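Local coordinates for protein transcriptional regulator, AsnC family (Agrobacterium tumefaciens str. C58, PDB 3I4P) that probably regulates transcription as an Lrp/AsnC-family factor, pairing a winged helix-turn-helix DNA-binding domain with a calcium-binding domain of the Lrp/AsnC ligand-binding type, at residues A[12-17]-A[144-149]; A[58-63]-A[109-114]. One frame throughout, in Å; residues are numbered along the deposited sequence.

The two contacts lie at different ends of an Lrp/AsnC subunit. Contact 1 joins the DNA-binding domain to the C-terminal tail, and contact 2 joins the end of the interdomain linker to the ligand-binding domain. Contact 2 is nested within the chain loop that contact 1 closes. Their centres are 25 Å apart and their nearest atoms about 12 Å apart, so they do not touch within one chain. They meet between subunits instead: Leu-147 and Pro-148 of the second subunit pack on Val-59 and Val-109, so the tail of one copy reaches the linker and strand end of the other. Both lie away from Gly-100, Asp-103 and Val-132, residues with calcium-binding roles.

Contact 1: A[12-17]-A[144-149]; sequences LQEDST and TTELPL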
# COMPACT_ATOMS: atom_id res chain seq x y z
N LEU A 12 15.61 -31.95 25.87
CA LEU A 12 14.83 -31.23 26.89
C LEU A 12 13.76 -30.32 26.25
O LEU A 12 12.64 -30.29 26.71
CB LEU A 12 15.74 -30.46 27.87
CG LEU A 12 16.51 -31.30 28.90
CD1 LEU A 12 17.33 -30.40 29.81
CD2 LEU A 12 15.58 -32.18 29.76
N GLN A 13 14.09 -29.68 25.15
CA GLN A 13 13.14 -28.83 24.40
C GLN A 13 11.99 -29.62 23.79
O GLN A 13 10.95 -29.04 23.47
CB GLN A 13 13.86 -28.11 23.26
CG GLN A 13 14.78 -27.02 23.67
CD GLN A 13 15.10 -26.09 22.50
OE1 GLN A 13 14.89 -24.88 22.58
NE2 GLN A 13 15.55 -26.67 21.37
N GLU A 14 12.21 -30.91 23.57
CA GLU A 14 11.19 -31.81 23.01
C GLU A 14 10.32 -32.47 24.09
O GLU A 14 9.15 -32.73 23.88
CB GLU A 14 11.84 -32.91 22.14
CG GLU A 14 12.29 -32.45 20.76
CD GLU A 14 13.36 -33.35 20.10
OE1 GLU A 14 13.78 -34.35 20.74
OE2 GLU A 14 13.80 -33.04 18.95
N ASP A 15 10.92 -32.73 25.25
CA ASP A 15 10.33 -33.57 26.27
C ASP A 15 11.15 -33.42 27.52
O ASP A 15 12.29 -33.84 27.55
CB ASP A 15 10.33 -35.03 25.80
CG ASP A 15 9.59 -36.00 26.78
OD1 ASP A 15 8.99 -35.57 27.79
OD2 ASP A 15 9.61 -37.23 26.50
N SER A 16 10.59 -32.83 28.58
CA SER A 16 11.31 -32.69 29.86
C SER A 16 10.84 -33.71 30.89
O SER A 16 11.15 -33.60 32.06
CB SER A 16 11.11 -31.28 30.44
OG SER A 16 9.75 -31.00 30.73
N THR A 17 10.11 -34.73 30.45
CA THR A 17 9.53 -35.69 31.40
C THR A 17 10.47 -36.85 31.72
O THR A 17 10.26 -37.51 32.72
CB THR A 17 8.14 -36.21 30.92
OG1 THR A 17 8.29 -37.00 29.74
CG2 THR A 17 7.22 -35.04 30.58
N THR A 144 6.20 -24.47 17.35
CA THR A 144 7.13 -25.10 18.24
C THR A 144 7.76 -24.07 19.16
O THR A 144 7.91 -22.89 18.80
CB THR A 144 8.27 -25.84 17.44
OG1 THR A 144 9.00 -26.66 18.35
CG2 THR A 144 9.20 -24.85 16.76
N THR A 145 8.13 -24.56 20.35
CA THR A 145 8.86 -23.80 21.37
C THR A 145 10.35 -24.16 21.37
O THR A 145 11.15 -23.59 22.11
CB THR A 145 8.22 -24.11 22.77
OG1 THR A 145 8.42 -25.50 23.10
CG2 THR A 145 6.71 -23.80 22.73
N GLU A 146 10.71 -25.14 20.53
CA GLU A 146 12.12 -25.51 20.24
C GLU A 146 12.82 -24.44 19.42
O GLU A 146 12.40 -24.08 18.31
CB GLU A 146 12.18 -26.83 19.46
CG GLU A 146 11.62 -28.01 20.26
CD GLU A 146 11.32 -29.24 19.43
OE1 GLU A 146 11.94 -29.41 18.36
OE2 GLU A 146 10.47 -30.06 19.84
N LEU A 147 13.89 -23.92 19.98
CA LEU A 147 14.80 -23.05 19.27
C LEU A 147 15.78 -23.87 18.40
O LEU A 147 16.10 -25.00 18.72
CB LEU A 147 15.56 -22.15 20.27
CG LEU A 147 14.67 -21.23 21.15
CD1 LEU A 147 15.51 -20.47 22.17
CD2 LEU A 147 13.79 -20.27 20.28
N PRO A 148 16.25 -23.28 17.29
CA PRO A 148 17.36 -23.91 16.53
C PRO A 148 18.62 -23.89 17.37
O PRO A 148 18.93 -22.86 18.00
CB PRO A 148 17.49 -23.03 15.27
CG PRO A 148 16.90 -21.67 15.66
CD PRO A 148 15.82 -21.98 16.69
N LEU A 149 19.34 -25.02 17.43
CA LEU A 149 20.47 -25.14 18.32
C LEU A 149 21.80 -25.15 17.54
O LEU A 149 22.88 -25.22 18.15
CB LEU A 149 20.30 -26.36 19.24
CG LEU A 149 19.06 -26.35 20.15
CD1 LEU A 149 18.93 -27.65 20.92
CD2 LEU A 149 19.10 -25.18 21.10
O HOH W 1 10.82 -26.22 23.98
O HOH W 2 13.00 -23.56 23.87
O HOH W 3 8.68 -29.55 21.67
O HOH W 4 12.24 -31.82 17.01
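Gln-13 of the winged helix-turn-helix domain pairs with the backbone N and O of Leu-147, in the C-terminal tail, through OE1 and NE2. Two direct hydrogen bonds form. Leu-147 N donates to Gln-13 OE1 at 2.9 Å from above the carbonyl plane, while Gln-13 NE2 donates to Leu-147 O at 3.2 Å, nearly straight at 177° and on a lone pair of that oxygen. This double grip fixes the rotation of the buried amide. The Gln-13 chain, extended beyond CG, carries its amide to the Leu-147 backbone; the two side chains cross at about a right angle.

Van der Waals contacts add to this: the methyl Leu-149 CD1 lies 3.5 Å from the amide nitrogen Gln-13 NE2, and Glu-146 CG rests 3.7 Å from Gln-13 CB. An ST turn, closed by Glu-146 N on Thr-144 OG1, shapes the tail before it.

Water completes the joint. One molecule bridges Gln-13 OE1 and Thr-145 O, and another links Gln-13 O to Glu-146 OE2. The carboxylates of Glu-14 and Glu-146 probably repel each other mildly, with planes 64° apart; a water donates to Glu-14 OE2 and Glu-146 OE1, 2.8 Å from each.

Contact 2: A[58-63]-A[109-114]; sequences KVNTKV and VVPDIA
The amide of Asn-60 turns one face to Pro-111, whose CB stands above it, displaced toward the oxygen and 3.3 Å from Asn-60 OD1. This packing flanks a classic beta bulge, in which Lys-62 and Val-63 both face Val-110 where the linker enters the antiparallel sheet of the Lrp/AsnC ligand-binding domain. At the amide's edge, ND2 is hydrogen-bonded to Tyr-151 O of the second subunit, which holds the group in place. The proline ring is itself covered on one face by Asn-60 O, 3.2 Å from Pro-111 CB; Tyr-151 of the second subunit also packs on this proline. With CG anti to the backbone N (chi1 -161°), Asn-60 brings its amide to the CB corner of the proline, the two side chains crossing at about a right angle.

Val-63 and Val-110 are a hydrogen-bonded pair: Val-63 N donates to Val-110 O at 2.8 Å, and Val-110 N returns a bond to Val-63 O at 3.0 Å. Val-63 also packs on Ile-113 of the third subunit. Asp-112, at the N-cap of helix 113-126, accepts from Ala-115 N with OD1. From within the bulge, the Lys-62 chain runs extended until a bend at chi4 (-70°) brings NZ to Pro-111 O, a 2.7 Å hydrogen bond tilted 23° from the carbonyl plane.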
# COMPACT_ATOMS: atom_id res chain seq x y z
N LYS A 58 -8.34 -27.92 22.40
CA LYS A 58 -8.96 -28.49 23.58
C LYS A 58 -9.18 -27.49 24.71
O LYS A 58 -9.99 -27.73 25.55
CB LYS A 58 -8.16 -29.70 24.10
CG LYS A 58 -8.35 -30.94 23.23
CD LYS A 58 -7.33 -32.04 23.53
CE LYS A 58 -7.23 -33.06 22.40
NZ LYS A 58 -8.57 -33.60 22.03
N VAL A 59 -8.49 -26.37 24.73
CA VAL A 59 -8.81 -25.34 25.75
C VAL A 59 -9.61 -24.18 25.14
O VAL A 59 -9.75 -23.12 25.74
CB VAL A 59 -7.55 -24.86 26.53
CG1 VAL A 59 -6.97 -26.02 27.31
CG2 VAL A 59 -6.52 -24.17 25.59
N ASN A 60 -10.13 -24.39 23.94
CA ASN A 60 -11.02 -23.42 23.27
C ASN A 60 -10.37 -22.07 22.92
O ASN A 60 -10.98 -21.01 23.05
CB ASN A 60 -12.32 -23.23 24.08
CG ASN A 60 -13.45 -22.63 23.25
OD1 ASN A 60 -13.52 -22.82 22.03
ND2 ASN A 60 -14.34 -21.90 23.91
N THR A 61 -9.13 -22.13 22.47
CA THR A 61 -8.41 -20.94 21.98
C THR A 61 -7.83 -21.20 20.58
O THR A 61 -6.64 -20.91 20.32
CB THR A 61 -7.31 -20.55 22.95
OG1 THR A 61 -6.30 -21.54 22.92
CG2 THR A 61 -7.85 -20.44 24.37
N LYS A 62 -8.67 -21.71 19.67
CA LYS A 62 -8.20 -22.26 18.37
C LYS A 62 -7.92 -21.23 17.28
O LYS A 62 -7.33 -21.58 16.26
CB LYS A 62 -9.18 -23.30 17.81
CG LYS A 62 -10.46 -22.73 17.21
CD LYS A 62 -11.59 -23.79 17.00
CE LYS A 62 -12.94 -23.13 16.53
NZ LYS A 62 -13.69 -22.26 17.57
N VAL A 63 -8.37 -19.98 17.46
CA VAL A 63 -8.14 -18.93 16.45
C VAL A 63 -6.92 -18.10 16.89
O VAL A 63 -6.79 -17.71 18.05
CB VAL A 63 -9.38 -18.03 16.22
CG1 VAL A 63 -9.02 -16.81 15.32
CG2 VAL A 63 -10.56 -18.85 15.63
N VAL A 109 -4.72 -15.20 20.79
CA VAL A 109 -5.50 -16.44 20.65
C VAL A 109 -6.88 -16.31 21.38
O VAL A 109 -6.99 -15.77 22.50
CB VAL A 109 -4.68 -17.70 21.10
CG1 VAL A 109 -3.38 -17.87 20.22
CG2 VAL A 109 -4.32 -17.61 22.55
N VAL A 110 -7.91 -16.82 20.70
CA VAL A 110 -9.31 -16.72 21.11
C VAL A 110 -10.04 -17.90 20.44
O VAL A 110 -9.50 -18.53 19.52
CB VAL A 110 -9.95 -15.34 20.69
CG1 VAL A 110 -9.42 -14.18 21.56
CG2 VAL A 110 -9.77 -15.05 19.21
N PRO A 111 -11.28 -18.22 20.90
CA PRO A 111 -12.07 -19.30 20.24
C PRO A 111 -12.66 -18.92 18.88
O PRO A 111 -12.83 -19.79 18.02
CB PRO A 111 -13.19 -19.59 21.24
CG PRO A 111 -13.30 -18.31 22.06
CD PRO A 111 -11.90 -17.80 22.17
N ASP A 112 -12.99 -17.65 18.69
CA ASP A 112 -13.76 -17.22 17.51
C ASP A 112 -13.68 -15.70 17.28
O ASP A 112 -13.12 -14.98 18.11
CB ASP A 112 -15.23 -17.69 17.60
CG ASP A 112 -15.92 -17.29 18.91
OD1 ASP A 112 -15.62 -16.24 19.51
OD2 ASP A 112 -16.82 -18.07 19.34
N ILE A 113 -14.23 -15.25 16.15
CA ILE A 113 -14.28 -13.83 15.79
C ILE A 113 -14.96 -12.99 16.89
O ILE A 113 -14.44 -11.95 17.26
CB ILE A 113 -14.97 -13.63 14.38
CG1 ILE A 113 -13.99 -13.98 13.26
CG2 ILE A 113 -15.49 -12.21 14.16
CD1 ILE A 113 -14.71 -14.19 11.88
N ALA A 114 -16.09 -13.44 17.41
CA ALA A 114 -16.80 -12.68 18.46
C ALA A 114 -15.92 -12.50 19.72
O ALA A 114 -15.88 -11.40 20.26
CB ALA A 114 -18.16 -13.32 18.81